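Local coordinates for thioredoxin domain-containing protein (Vibrio parahaemolyticus, PDB 2R5S) that is of unknown function but forms, in this construct, the helical tetratricopeptide-repeat C-terminal part of a protein that may act as a protein-disulfide reductase through its thioredoxin domain, at residues Q24-I29 / T53-L58; L130-L135 / S165-Q170; V42-A47 / A64-E69; Q8-V13 / Q30-E35. All coordinates share one frame; numbering follows the deposited sequence.

Contact 1 of 4, residues Q24-I29 / T53-L58; sequences QALNVI and TKQFEL
In this tetratricopeptide-repeat array of antiparallel helices, L26 of helix 22-30 reaches over to T53 and Q55 in the turn between helix 40-52 and helix 56-63. The turn has a Schellman motif: K54, with positive phi, is the C-prime residue, with Q55 N bonded back to L50 O and K54 N to L51 O. Q55 then sits at the N-cap position of helix 56-63. Only one methyl group of the first segment does the touching. L26 CD1 lies 3.9 Å from Q55 NE2 and 4.2 Å from T53 OG1, with the leucine and glutamine side chains approaching from opposite directions. L26 also packs on K46 and C49 of helix 40-52; little surface is buried against the turn itself. The amide is not loose, however. T53 holds OG1 between its backbone N and carbonyl carbon (chi1 58°), and from there the hydroxyl oxygen also bonds to the carbonyls of C49 and L50 in the last turn of helix 40-52, just before it. The extended Q55 chain swings its amide round to that same oxygen, so the methyl of L26 meets polar atoms already engaged with one another. The bond that fixes the amide, Q55 NE2 to T53 OG1, measures 3.1 Å with an N-H...O angle of 155°, and the oxygen lies close to the amide plane.

Contact 2 of 4, residues L130-L135 / S165-Q170; sequences LLWNIL and SKYRRQ. With EDO (1,2-ethanediol), chain D.
W132 carries CG opposite its backbone N (chi1 166°), which carries the indole across to helix 162-174. Q170 puts CG beside its own N and then runs extended, laying its side chain over one face of that indole. Both helices belong to the tetratricopeptide-repeat array, and helix 145-157, which comes between them in sequence, packs on L131 and L135 from the first of them. Q170 CB makes a CH-pi contact over the six-membered ring, 3.9 Å from the centroid and 15° off the normal. Q170 NE2 stands over the five-membered ring, 3.4 Å from W132 CE2, its nearest atom, with the amide plane turned 60° to the ring. The backbone closes in as well: Q170 C stands 3.6 Å from W132 CZ3. The other end of the amide is held from within the helix, since K166 NZ donates to Q170 OE1 at 3.1 Å, which should help fix the rotation of the amide above the indole. A bound ethanediol lies near R169 O, but its modelled approach is too short to be relied on. Y167 adds the remaining contact, its hydroxyl occupied by E129 while Y167 CE1, at the ring edge, lies 4.0 Å from W132 CB.

Contact 3 of 4, residues V42-A47 / A64-E69; sequences VKLAKA and ATIPLE
K43 NZ grips T65 twice, donating to T65 OG1 at 3.1 Å and to T65 O, also at 3.1 Å. The lysine runs fully extended from helix 40-52, and its side chain crosses the threonine at about a right angle. That length is what brings the ammonium to the loop that follows helix 56-63. The second bond is bent: the C=O...N angle is 128°, and the nitrogen stands above the carbonyl plane, 45° out of it. T65 OG1 is shared, because it also bonds to L62 O in the last turn of helix 56-63, so the threonine ties lysine and helix end together. A positive charge beside the C-terminal end of a helix probably gains from the carbonyl dipoles there. Next along the loop, at I66, the contact turns apolar. I66 CD1 packs 3.8 Å from K43 CB and meets L44 CD1 at 3.3 Å, tighter than usual for two methyl carbons; the near-eclipsed chi2 of L44, -8°, leaves the exact placing of that methyl in some doubt. Y75 of helix 73-88 touches both L44 and I66, so helix 40-52, the loop and helix 73-88 share this patch. The arrangement suits a tetratricopeptide-repeat array, in which the loop leaving one helix folds back on the helix before it.

Contact 4 of 4, residues Q8-V13 / Q30-E35; sequences QLLKQV and QTLSDE
L9 starts its contact at the root: L9 CB lies 3.7 Å from L32 CD2, and the two leucines slide past each other in opposite directions. Farther along, L9 CD1 keeps touch with the same methyl, L32 CD2, at 4.0 Å, and then reaches T31 OG1 at 3.6 Å, crossing the threonine at about a right angle. L10 comes from the next position of helix 9-18, and its CD2 stands 4.1 Å from both L32 CD1 and L32 CD2. L32 sets CG beside its backbone N (chi1 -48°), which carries both methyls to these consecutive leucines. V42 of helix 40-52 packs on L10 and L32, and a bound MES molecule lies close to L10. S33 sits at the N-cap of helix 34-37, its hydroxyl making a weak bond to L36 N and another bond to D6. Because T31 OG1 is bonded to V28 O, its meeting with a methyl does not cost that hydroxyl a partner; the contact therefore depends on the fit of aliphatic surfaces.

Contacts 1, 3 and 4 form one connected N-terminal cluster. Helix 22-30 lends its I29 to both neighbours, packing on V42 of contact 3 and V13 of contact 4, while V42 also touches L10 and L32; L26 of contact 1 reaches K46. Contact 2 stands apart, its centre 32 Å from those of contacts 3 and 4 and in the other repeat range. Contact 1 is a surface touch, one methyl against polar turn atoms; the other three are partly buried. Contact 4 is essentially aliphatic, contact 3 adds a lysine held by two bonds, and contact 2 alone is aromatic. It also joins two helices, whereas the others pair a helix with a turn or loop.

Contact 1 of 4, residues Q24-I29 / T53-L58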
loop_
_atom_site.group_PDB
_atom_site.type_symbol
_atom_site.label_atom_id
_atom_site.label_comp_id
_atom_site.label_asym_id
_atom_site.label_seq_id
_atom_site.Cartn_x
_atom_site.Cartn_y
_atom_site.Cartn_z
ATOM N N GLN A 24 -0.937 3.450 13.148
ATOM C CA GLN A 24 -0.915 3.136 14.599
ATOM C C GLN A 24 -1.992 2.130 15.031
ATOM O O GLN A 24 -1.696 1.135 15.740
ATOM C CB GLN A 24 -0.978 4.407 15.474
ATOM C CG GLN A 24 0.282 5.178 15.485
ATOM C CD GLN A 24 0.156 6.454 16.310
ATOM O OE1 GLN A 24 0.024 6.397 17.534
ATOM N NE2 GLN A 24 0.199 7.609 15.647
ATOM N N ALA A 25 -3.226 2.372 14.575
ATOM C CA ALA A 25 -4.327 1.449 14.785
ATOM C C ALA A 25 -4.024 0.005 14.344
ATOM O O ALA A 25 -4.391 -0.942 15.039
ATOM C CB ALA A 25 -5.600 1.985 14.106
ATOM N N LEU A 26 -3.379 -0.172 13.188
ATOM C CA LEU A 26 -2.986 -1.531 12.683
ATOM C C LEU A 26 -1.895 -2.144 13.532
ATOM O O LEU A 26 -1.828 -3.372 13.758
ATOM C CB LEU A 26 -2.434 -1.433 11.253
ATOM C CG LEU A 26 -3.396 -1.674 10.090
ATOM C CD1 LEU A 26 -2.838 -1.018 8.779
ATOM C CD2 LEU A 26 -3.646 -3.138 9.903
ATOM N N ASN A 27 -1.030 -1.274 14.012
ATOM C CA ASN A 27 -0.043 -1.709 14.980
ATOM C C ASN A 27 -0.624 -2.199 16.321
ATOM O O ASN A 27 -0.196 -3.244 16.857
ATOM C CB ASN A 27 0.980 -0.635 15.207
ATOM C CG ASN A 27 2.075 -1.082 16.138
ATOM O OD1 ASN A 27 2.136 -0.646 17.287
ATOM N ND2 ASN A 27 2.954 -1.942 15.650
ATOM N N VAL A 28 -1.631 -1.488 16.841
ATOM C CA VAL A 28 -2.237 -1.938 18.106
ATOM C C VAL A 28 -3.028 -3.247 17.912
ATOM O O VAL A 28 -3.058 -4.120 18.793
ATOM C CB VAL A 28 -3.093 -0.848 18.710
ATOM C CG1 VAL A 28 -3.807 -1.359 19.912
ATOM C CG2 VAL A 28 -2.205 0.414 19.065
ATOM N N ILE A 29 -3.686 -3.343 16.759
ATOM C CA ILE A 29 -4.422 -4.543 16.362
ATOM C C ILE A 29 -3.531 -5.758 16.373
ATOM O O ILE A 29 -3.929 -6.824 16.886
ATOM C CB ILE A 29 -5.005 -4.435 14.939
ATOM C CG1 ILE A 29 -6.067 -3.335 14.903
ATOM C CG2 ILE A 29 -5.646 -5.778 14.469
ATOM C CD1 ILE A 29 -7.082 -3.493 15.956
ATOM N N THR A 53 -4.548 2.855 4.040
ATOM C CA THR A 53 -3.095 2.886 3.897
ATOM C C THR A 53 -2.645 2.310 2.560
ATOM O O THR A 53 -1.444 2.172 2.300
ATOM C CB THR A 53 -2.411 2.166 5.011
ATOM O OG1 THR A 53 -2.891 0.803 5.028
ATOM C CG2 THR A 53 -2.668 2.915 6.354
ATOM N N LYS A 54 -3.636 1.999 1.727
ATOM C CA LYS A 54 -3.447 1.724 0.314
ATOM C C LYS A 54 -2.852 0.354 0.080
ATOM O O LYS A 54 -2.147 0.097 -0.903
ATOM C CB LYS A 54 -2.710 2.888 -0.375
ATOM C CG LYS A 54 -3.442 4.254 -0.114
ATOM C CD LYS A 54 -3.258 5.280 -1.214
ATOM C CE LYS A 54 -3.947 4.844 -2.519
ATOM N NZ LYS A 54 -3.278 5.410 -3.758
ATOM N N GLN A 55 -3.161 -0.542 1.009
ATOM C CA GLN A 55 -2.729 -1.927 0.925
ATOM C C GLN A 55 -3.933 -2.730 0.486
ATOM O O GLN A 55 -4.518 -3.393 1.301
ATOM C CB GLN A 55 -2.276 -2.388 2.294
ATOM C CG GLN A 55 -1.333 -1.401 3.005
ATOM C CD GLN A 55 -0.643 -2.003 4.202
ATOM O OE1 GLN A 55 0.284 -2.799 4.062
ATOM N NE2 GLN A 55 -1.091 -1.632 5.394
ATOM N N PHE A 56 -4.319 -2.619 -0.794
ATOM C CA PHE A 56 -5.634 -3.077 -1.326
ATOM C C PHE A 56 -5.738 -4.592 -1.422
ATOM O O PHE A 56 -6.780 -5.177 -1.201
ATOM C CB PHE A 56 -5.887 -2.472 -2.708
ATOM C CG PHE A 56 -5.986 -0.965 -2.716
ATOM C CD1 PHE A 56 -6.699 -0.298 -1.751
ATOM C CD2 PHE A 56 -5.403 -0.220 -3.722
ATOM C CE1 PHE A 56 -6.802 1.066 -1.757
ATOM C CE2 PHE A 56 -5.508 1.160 -3.714
ATOM C CZ PHE A 56 -6.200 1.780 -2.736
ATOM N N GLU A 57 -4.617 -5.222 -1.712
ATOM C CA GLU A 57 -4.530 -6.669 -1.745
ATOM C C GLU A 57 -4.688 -7.347 -0.391
ATOM O O GLU A 57 -5.510 -8.196 -0.209
ATOM C CB GLU A 57 -3.186 -7.065 -2.351
ATOM C CG GLU A 57 -3.133 -8.462 -2.546
ATOM C CD GLU A 57 -3.344 -8.801 -3.990
ATOM O OE1 GLU A 57 -2.439 -9.491 -4.502
ATOM O OE2 GLU A 57 -4.386 -8.360 -4.599
ATOM N N LEU A 58 -3.863 -6.976 0.566
ATOM C CA LEU A 58 -4.167 -7.310 1.962
ATOM C C LEU A 58 -5.633 -6.965 2.334
ATOM O O LEU A 58 -6.292 -7.789 2.913
ATOM C CB LEU A 58 -3.157 -6.634 2.892
ATOM C CG LEU A 58 -1.705 -7.134 2.908
ATOM C CD1 LEU A 58 -0.947 -6.361 3.965
ATOM C CD2 LEU A 58 -1.498 -8.670 3.124
#

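Contact 2 of 4, residues L130-L135 / S165-Q170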
loop_
_atom_site.group_PDB
_atom_site.type_symbol
_atom_site.label_atom_id
_atom_site.label_comp_id
_atom_site.label_asym_id
_atom_site.label_seq_id
_atom_site.Cartn_x
_atom_site.Cartn_y
_atom_site.Cartn_z
ATOM N N LEU A 130 9.556 -1.345 -10.429
ATOM C CA LEU A 130 10.045 -0.574 -11.574
ATOM C C LEU A 130 11.372 0.145 -11.242
ATOM O O LEU A 130 12.389 -0.044 -11.917
ATOM C CB LEU A 130 9.010 0.486 -12.004
ATOM C CG LEU A 130 9.226 0.827 -13.468
ATOM C CD1 LEU A 130 9.001 -0.380 -14.453
ATOM C CD2 LEU A 130 8.356 2.032 -13.834
ATOM N N LEU A 131 11.347 0.961 -10.196
ATOM C CA LEU A 131 12.488 1.795 -9.823
ATOM C C LEU A 131 13.663 0.937 -9.349
ATOM O O LEU A 131 14.835 1.242 -9.632
ATOM C CB LEU A 131 12.040 2.781 -8.742
ATOM C CG LEU A 131 11.487 4.143 -9.294
ATOM C CD1 LEU A 131 10.878 4.002 -10.681
ATOM C CD2 LEU A 131 10.543 4.987 -8.389
ATOM N N TRP A 132 13.352 -0.131 -8.620
ATOM C CA TRP A 132 14.332 -0.948 -7.979
ATOM C C TRP A 132 15.208 -1.501 -9.085
ATOM O O TRP A 132 16.409 -1.620 -8.930
ATOM C CB TRP A 132 13.690 -2.129 -7.224
ATOM C CG TRP A 132 14.764 -3.192 -6.821
ATOM C CD1 TRP A 132 14.919 -4.491 -7.309
ATOM C CD2 TRP A 132 15.823 -2.999 -5.883
ATOM N NE1 TRP A 132 16.015 -5.073 -6.724
ATOM C CE2 TRP A 132 16.574 -4.179 -5.842
ATOM C CE3 TRP A 132 16.208 -1.926 -5.065
ATOM C CZ2 TRP A 132 17.684 -4.305 -5.033
ATOM C CZ3 TRP A 132 17.311 -2.068 -4.262
ATOM C CH2 TRP A 132 18.035 -3.220 -4.251
ATOM N N ASN A 133 14.575 -1.861 -10.201
ATOM C CA ASN A 133 15.255 -2.468 -11.347
ATOM C C ASN A 133 16.293 -1.527 -11.989
ATOM O O ASN A 133 17.252 -1.970 -12.589
ATOM C CB ASN A 133 14.215 -2.933 -12.358
ATOM C CG ASN A 133 13.769 -4.381 -12.118
ATOM O OD1 ASN A 133 14.440 -5.154 -11.435
ATOM N ND2 ASN A 133 12.619 -4.731 -12.654
ATOM N N ILE A 134 16.093 -0.216 -11.837
ATOM C CA ILE A 134 17.044 0.778 -12.336
ATOM C C ILE A 134 18.162 0.980 -11.282
ATOM O O ILE A 134 19.346 0.982 -11.596
ATOM C CB ILE A 134 16.291 2.073 -12.635
ATOM C CG1 ILE A 134 15.353 1.866 -13.821
ATOM C CG2 ILE A 134 17.231 3.266 -12.891
ATOM C CD1 ILE A 134 14.441 2.951 -14.011
ATOM N N LEU A 135 17.769 1.086 -10.015
ATOM C CA LEU A 135 18.664 1.478 -8.930
ATOM C C LEU A 135 19.737 0.486 -8.620
ATOM O O LEU A 135 20.843 0.860 -8.208
ATOM C CB LEU A 135 17.891 1.853 -7.648
ATOM C CG LEU A 135 16.892 3.029 -7.621
ATOM C CD1 LEU A 135 16.066 2.960 -6.340
ATOM C CD2 LEU A 135 17.477 4.404 -7.715
ATOM N N SER A 165 8.385 -1.673 3.600
ATOM C CA SER A 165 9.470 -2.293 4.348
ATOM C C SER A 165 10.373 -3.238 3.541
ATOM O O SER A 165 11.566 -3.351 3.827
ATOM C CB SER A 165 8.940 -2.988 5.598
ATOM O OG SER A 165 8.251 -2.053 6.433
ATOM N N LYS A 166 9.844 -3.927 2.538
ATOM C CA LYS A 166 10.732 -4.827 1.801
ATOM C C LYS A 166 11.700 -4.061 0.885
ATOM O O LYS A 166 12.849 -4.386 0.768
ATOM C CB LYS A 166 9.938 -5.925 1.062
ATOM C CG LYS A 166 10.476 -6.302 -0.301
ATOM C CD LYS A 166 9.482 -7.175 -1.049
ATOM C CE LYS A 166 9.782 -7.171 -2.530
ATOM N NZ LYS A 166 10.682 -8.295 -3.001
ATOM N N TYR A 167 11.215 -3.009 0.262
ATOM C CA TYR A 167 12.036 -2.153 -0.576
ATOM C C TYR A 167 12.965 -1.223 0.172
ATOM O O TYR A 167 14.074 -0.992 -0.307
ATOM C CB TYR A 167 11.157 -1.434 -1.587
ATOM C CG TYR A 167 10.657 -2.438 -2.611
ATOM C CD1 TYR A 167 11.396 -2.725 -3.755
ATOM C CD2 TYR A 167 9.466 -3.147 -2.399
ATOM C CE1 TYR A 167 10.955 -3.625 -4.643
ATOM C CE2 TYR A 167 9.013 -4.052 -3.315
ATOM C CZ TYR A 167 9.756 -4.275 -4.433
ATOM O OH TYR A 167 9.340 -5.215 -5.338
ATOM N N ARG A 168 12.560 -0.717 1.332
ATOM C CA ARG A 168 13.516 -0.044 2.221
ATOM C C ARG A 168 14.741 -0.914 2.477
ATOM O O ARG A 168 15.866 -0.431 2.387
ATOM C CB ARG A 168 12.905 0.277 3.576
ATOM C CG ARG A 168 11.993 1.417 3.508
ATOM C CD ARG A 168 11.588 1.972 4.868
ATOM N NE ARG A 168 10.504 2.958 4.652
ATOM C CZ ARG A 168 9.210 2.746 4.900
ATOM N NH1 ARG A 168 8.819 1.575 5.427
ATOM N NH2 ARG A 168 8.307 3.729 4.672
ATOM N N ARG A 169 14.506 -2.178 2.860
ATOM C CA ARG A 169 15.572 -3.132 3.146
ATOM C C ARG A 169 16.383 -3.392 1.901
ATOM O O ARG A 169 17.614 -3.470 1.959
ATOM C CB ARG A 169 14.993 -4.475 3.617
ATOM C CG ARG A 169 14.735 -4.528 5.091
ATOM C CD ARG A 169 14.400 -5.967 5.513
ATOM N NE ARG A 169 12.966 -6.167 5.726
ATOM C CZ ARG A 169 12.148 -6.838 4.916
ATOM N NH1 ARG A 169 12.600 -7.418 3.803
ATOM N NH2 ARG A 169 10.864 -6.928 5.234
ATOM N N GLN A 170 15.691 -3.576 0.780
ATOM C CA GLN A 170 16.344 -3.746 -0.487
ATOM C C GLN A 170 17.323 -2.637 -0.741
ATOM O O GLN A 170 18.541 -2.872 -0.741
ATOM C CB GLN A 170 15.335 -3.947 -1.632
ATOM C CG GLN A 170 14.999 -5.441 -1.661
ATOM C CD GLN A 170 14.060 -5.924 -2.728
ATOM O OE1 GLN A 170 13.416 -6.927 -2.518
ATOM N NE2 GLN A 170 14.008 -5.268 -3.862
HETATM C C1 EDO D . 19.181 -4.885 4.701
HETATM O O1 EDO D . 18.441 -3.749 4.238
HETATM C C2 EDO D . 20.520 -5.037 3.978
HETATM O O2 EDO D . 21.643 -4.680 4.793
#

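Contact 3 of 4, residues V42-A47 / A64-E69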
loop_
_atom_site.group_PDB
_atom_site.type_symbol
_atom_site.label_atom_id
_atom_site.label_comp_id
_atom_site.label_asym_id
_atom_site.label_seq_id
_atom_site.Cartn_x
_atom_site.Cartn_y
_atom_site.Cartn_z
ATOM N N VAL A 42 -13.208 -6.512 14.629
ATOM C CA VAL A 42 -11.813 -6.100 14.626
ATOM C C VAL A 42 -11.285 -6.240 13.219
ATOM O O VAL A 42 -10.591 -5.324 12.729
ATOM C CB VAL A 42 -10.938 -6.801 15.702
ATOM C CG1 VAL A 42 -9.501 -6.361 15.590
ATOM C CG2 VAL A 42 -11.405 -6.386 17.066
ATOM N N LYS A 43 -11.661 -7.324 12.541
ATOM C CA LYS A 43 -11.466 -7.454 11.105
ATOM C C LYS A 43 -11.958 -6.330 10.267
ATOM O O LYS A 43 -11.246 -5.879 9.424
ATOM C CB LYS A 43 -12.126 -8.746 10.555
ATOM C CG LYS A 43 -11.342 -9.993 10.997
ATOM C CD LYS A 43 -12.045 -11.244 10.351
ATOM C CE LYS A 43 -11.166 -12.495 10.470
ATOM N NZ LYS A 43 -12.001 -13.650 9.901
ATOM N N LEU A 44 -13.159 -5.868 10.474
ATOM C CA LEU A 44 -13.606 -4.708 9.703
ATOM C C LEU A 44 -12.657 -3.531 9.942
ATOM O O LEU A 44 -12.093 -3.016 9.022
ATOM C CB LEU A 44 -15.054 -4.333 10.072
ATOM C CG LEU A 44 -16.272 -5.052 9.468
ATOM C CD1 LEU A 44 -15.912 -6.021 8.342
ATOM C CD2 LEU A 44 -17.183 -5.671 10.504
ATOM N N ALA A 45 -12.509 -3.089 11.177
ATOM C CA ALA A 45 -11.449 -2.115 11.610
ATOM C C ALA A 45 -10.130 -2.265 10.830
ATOM O O ALA A 45 -9.611 -1.309 10.274
ATOM C CB ALA A 45 -11.150 -2.310 13.151
ATOM N N LYS A 46 -9.582 -3.474 10.835
ATOM C CA LYS A 46 -8.274 -3.755 10.235
ATOM C C LYS A 46 -8.383 -3.557 8.705
ATOM O O LYS A 46 -7.523 -2.893 8.090
ATOM C CB LYS A 46 -7.792 -5.170 10.632
ATOM C CG LYS A 46 -6.545 -5.635 9.886
ATOM C CD LYS A 46 -5.899 -6.916 10.511
ATOM C CE LYS A 46 -4.530 -7.251 9.956
ATOM N NZ LYS A 46 -4.114 -8.770 10.079
ATOM N N ALA A 47 -9.499 -4.015 8.118
ATOM C CA ALA A 47 -9.777 -3.834 6.687
ATOM C C ALA A 47 -9.812 -2.377 6.325
ATOM O O ALA A 47 -9.225 -2.003 5.348
ATOM C CB ALA A 47 -11.043 -4.464 6.331
ATOM N N ALA A 64 -12.430 -10.987 2.508
ATOM C CA ALA A 64 -12.976 -12.263 2.004
ATOM C C ALA A 64 -13.216 -13.286 3.101
ATOM O O ALA A 64 -13.812 -14.355 2.861
ATOM C CB ALA A 64 -12.021 -12.858 0.984
ATOM N N THR A 65 -12.723 -12.991 4.307
ATOM C CA THR A 65 -12.956 -13.850 5.477
ATOM C C THR A 65 -14.015 -13.233 6.450
ATOM O O THR A 65 -14.140 -13.674 7.592
ATOM C CB THR A 65 -11.630 -14.035 6.311
ATOM O OG1 THR A 65 -11.333 -12.785 6.992
ATOM C CG2 THR A 65 -10.446 -14.472 5.442
ATOM N N ILE A 66 -14.726 -12.184 6.047
ATOM C CA ILE A 66 -15.670 -11.587 6.992
ATOM C C ILE A 66 -16.852 -12.526 6.859
ATOM O O ILE A 66 -17.313 -12.676 5.711
ATOM C CB ILE A 66 -16.173 -10.256 6.541
ATOM C CG1 ILE A 66 -15.003 -9.333 6.261
ATOM C CG2 ILE A 66 -17.146 -9.652 7.638
ATOM C CD1 ILE A 66 -14.308 -8.830 7.492
ATOM N N PRO A 67 -17.365 -13.116 7.993
ATOM C CA PRO A 67 -18.515 -14.049 7.945
ATOM C C PRO A 67 -19.794 -13.260 7.742
ATOM O O PRO A 67 -19.823 -12.040 7.934
ATOM C CB PRO A 67 -18.548 -14.674 9.348
ATOM C CG PRO A 67 -17.336 -14.247 10.057
ATOM C CD PRO A 67 -16.907 -12.924 9.383
ATOM N N LEU A 68 -20.864 -13.957 7.420
ATOM C CA LEU A 68 -22.107 -13.307 7.019
ATOM C C LEU A 68 -22.740 -12.348 8.057
ATOM O O LEU A 68 -23.144 -11.197 7.729
ATOM C CB LEU A 68 -23.084 -14.397 6.642
ATOM C CG LEU A 68 -24.238 -13.894 5.825
ATOM C CD1 LEU A 68 -23.755 -13.524 4.453
ATOM C CD2 LEU A 68 -25.305 -14.997 5.740
ATOM N N GLU A 69 -22.823 -12.836 9.298
ATOM C CA GLU A 69 -23.343 -12.065 10.424
ATOM C C GLU A 69 -22.645 -10.720 10.649
ATOM O O GLU A 69 -23.138 -9.895 11.417
ATOM C CB GLU A 69 -23.298 -12.891 11.709
ATOM C CG GLU A 69 -21.925 -13.328 12.188
ATOM C CD GLU A 69 -21.571 -14.761 11.730
ATOM O OE1 GLU A 69 -22.101 -15.210 10.707
ATOM O OE2 GLU A 69 -20.784 -15.453 12.398
#

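Contact 4 of 4, residues Q8-V13 / Q30-E35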
loop_
_atom_site.group_PDB
_atom_site.type_symbol
_atom_site.label_atom_id
_atom_site.label_comp_id
_atom_site.label_asym_id
_atom_site.label_seq_id
_atom_site.Cartn_x
_atom_site.Cartn_y
_atom_site.Cartn_z
ATOM N N GLN A 8 -8.733 -2.197 26.943
ATOM C CA GLN A 8 -8.261 -0.819 26.778
ATOM C C GLN A 8 -7.626 -0.619 25.410
ATOM O O GLN A 8 -7.915 0.380 24.719
ATOM C CB GLN A 8 -7.200 -0.518 27.837
ATOM C CG GLN A 8 -7.297 0.856 28.433
ATOM C CD GLN A 8 -8.466 0.955 29.377
ATOM O OE1 GLN A 8 -9.601 1.224 28.962
ATOM N NE2 GLN A 8 -8.203 0.722 30.658
ATOM N N LEU A 9 -6.734 -1.553 25.049
ATOM C CA LEU A 9 -6.206 -1.660 23.688
ATOM C C LEU A 9 -7.282 -1.406 22.653
ATOM O O LEU A 9 -7.083 -0.622 21.729
ATOM C CB LEU A 9 -5.564 -3.035 23.443
ATOM C CG LEU A 9 -4.185 -3.254 24.055
ATOM C CD1 LEU A 9 -3.653 -4.602 23.621
ATOM C CD2 LEU A 9 -3.204 -2.125 23.665
ATOM N N LEU A 10 -8.422 -2.076 22.825
ATOM C CA LEU A 10 -9.567 -1.913 21.929
ATOM C C LEU A 10 -10.058 -0.485 21.881
ATOM O O LEU A 10 -10.526 -0.063 20.834
ATOM C CB LEU A 10 -10.727 -2.851 22.292
ATOM C CG LEU A 10 -10.633 -4.303 21.816
ATOM C CD1 LEU A 10 -11.938 -5.036 22.044
ATOM C CD2 LEU A 10 -10.334 -4.325 20.364
ATOM N N LYS A 11 -9.962 0.256 22.991
ATOM C CA LYS A 11 -10.320 1.698 22.975
ATOM C C LYS A 11 -9.203 2.548 22.399
ATOM O O LYS A 11 -9.452 3.598 21.825
ATOM C CB LYS A 11 -10.765 2.251 24.355
ATOM C CG LYS A 11 -11.748 3.432 24.210
ATOM C CD LYS A 11 -12.434 3.878 25.548
ATOM C CE LYS A 11 -12.958 5.322 25.456
ATOM N NZ LYS A 11 -14.186 5.648 26.281
ATOM N N GLN A 12 -7.971 2.077 22.552
ATOM C CA GLN A 12 -6.835 2.636 21.801
ATOM C C GLN A 12 -7.103 2.545 20.301
ATOM O O GLN A 12 -7.046 3.566 19.633
ATOM C CB GLN A 12 -5.498 1.971 22.179
ATOM C CG GLN A 12 -4.633 2.776 23.092
ATOM C CD GLN A 12 -3.810 3.812 22.325
ATOM O OE1 GLN A 12 -4.144 5.014 22.310
ATOM N NE2 GLN A 12 -2.722 3.350 21.675
ATOM N N VAL A 13 -7.433 1.354 19.776
ATOM C CA VAL A 13 -7.804 1.227 18.333
ATOM C C VAL A 13 -8.907 2.207 17.974
ATOM O O VAL A 13 -8.793 3.000 17.027
ATOM C CB VAL A 13 -8.306 -0.168 17.931
ATOM C CG1 VAL A 13 -8.695 -0.178 16.466
ATOM C CG2 VAL A 13 -7.240 -1.202 18.157
ATOM N N GLN A 30 -2.353 -5.637 15.761
ATOM C CA GLN A 30 -1.541 -6.840 15.633
ATOM C C GLN A 30 -1.014 -7.212 17.023
ATOM O O GLN A 30 -0.536 -8.280 17.210
ATOM C CB GLN A 30 -0.506 -6.841 14.454
ATOM C CG GLN A 30 0.410 -5.576 14.234
ATOM C CD GLN A 30 1.863 -5.698 14.785
ATOM O OE1 GLN A 30 2.500 -4.676 15.090
ATOM N NE2 GLN A 30 2.382 -6.939 14.915
ATOM N N THR A 31 -1.203 -6.350 18.016
ATOM C CA THR A 31 -0.804 -6.724 19.366
ATOM C C THR A 31 -1.892 -7.403 20.193
ATOM O O THR A 31 -1.570 -7.938 21.241
ATOM C CB THR A 31 -0.189 -5.553 20.208
ATOM O OG1 THR A 31 -1.240 -4.857 20.902
ATOM C CG2 THR A 31 0.609 -4.601 19.322
ATOM N N LEU A 32 -3.158 -7.381 19.754
ATOM C CA LEU A 32 -4.225 -8.107 20.470
ATOM C C LEU A 32 -4.012 -9.635 20.392
ATOM O O LEU A 32 -3.234 -10.132 19.557
ATOM C CB LEU A 32 -5.623 -7.755 19.935
ATOM C CG LEU A 32 -6.016 -6.281 19.720
ATOM C CD1 LEU A 32 -7.071 -6.166 18.689
ATOM C CD2 LEU A 32 -6.465 -5.561 20.949
ATOM N N SER A 33 -4.708 -10.373 21.248
ATOM C CA SER A 33 -4.751 -11.840 21.132
ATOM C C SER A 33 -5.181 -12.244 19.704
ATOM O O SER A 33 -5.836 -11.432 18.995
ATOM C CB SER A 33 -5.739 -12.399 22.164
ATOM O OG SER A 33 -6.916 -11.561 22.235
ATOM N N ASP A 34 -4.848 -13.471 19.275
ATOM C CA ASP A 34 -5.274 -13.920 17.937
ATOM C C ASP A 34 -6.774 -14.072 17.907
ATOM O O ASP A 34 -7.431 -13.621 16.959
ATOM C CB ASP A 34 -4.688 -15.240 17.552
ATOM C CG ASP A 34 -3.169 -15.228 17.484
ATOM O OD1 ASP A 34 -2.598 -16.307 17.834
ATOM O OD2 ASP A 34 -2.578 -14.176 17.078
ATOM N N GLU A 35 -7.315 -14.720 18.940
ATOM C CA GLU A 35 -8.758 -14.737 19.162
ATOM C C GLU A 35 -9.396 -13.332 18.892
ATOM O O GLU A 35 -10.312 -13.224 18.083
ATOM C CB GLU A 35 -9.113 -15.230 20.570
ATOM C CG GLU A 35 -8.594 -16.653 20.934
ATOM C CD GLU A 35 -7.332 -16.618 21.818
ATOM O OE1 GLU A 35 -6.885 -15.501 22.191
ATOM O OE2 GLU A 35 -6.805 -17.707 22.149
#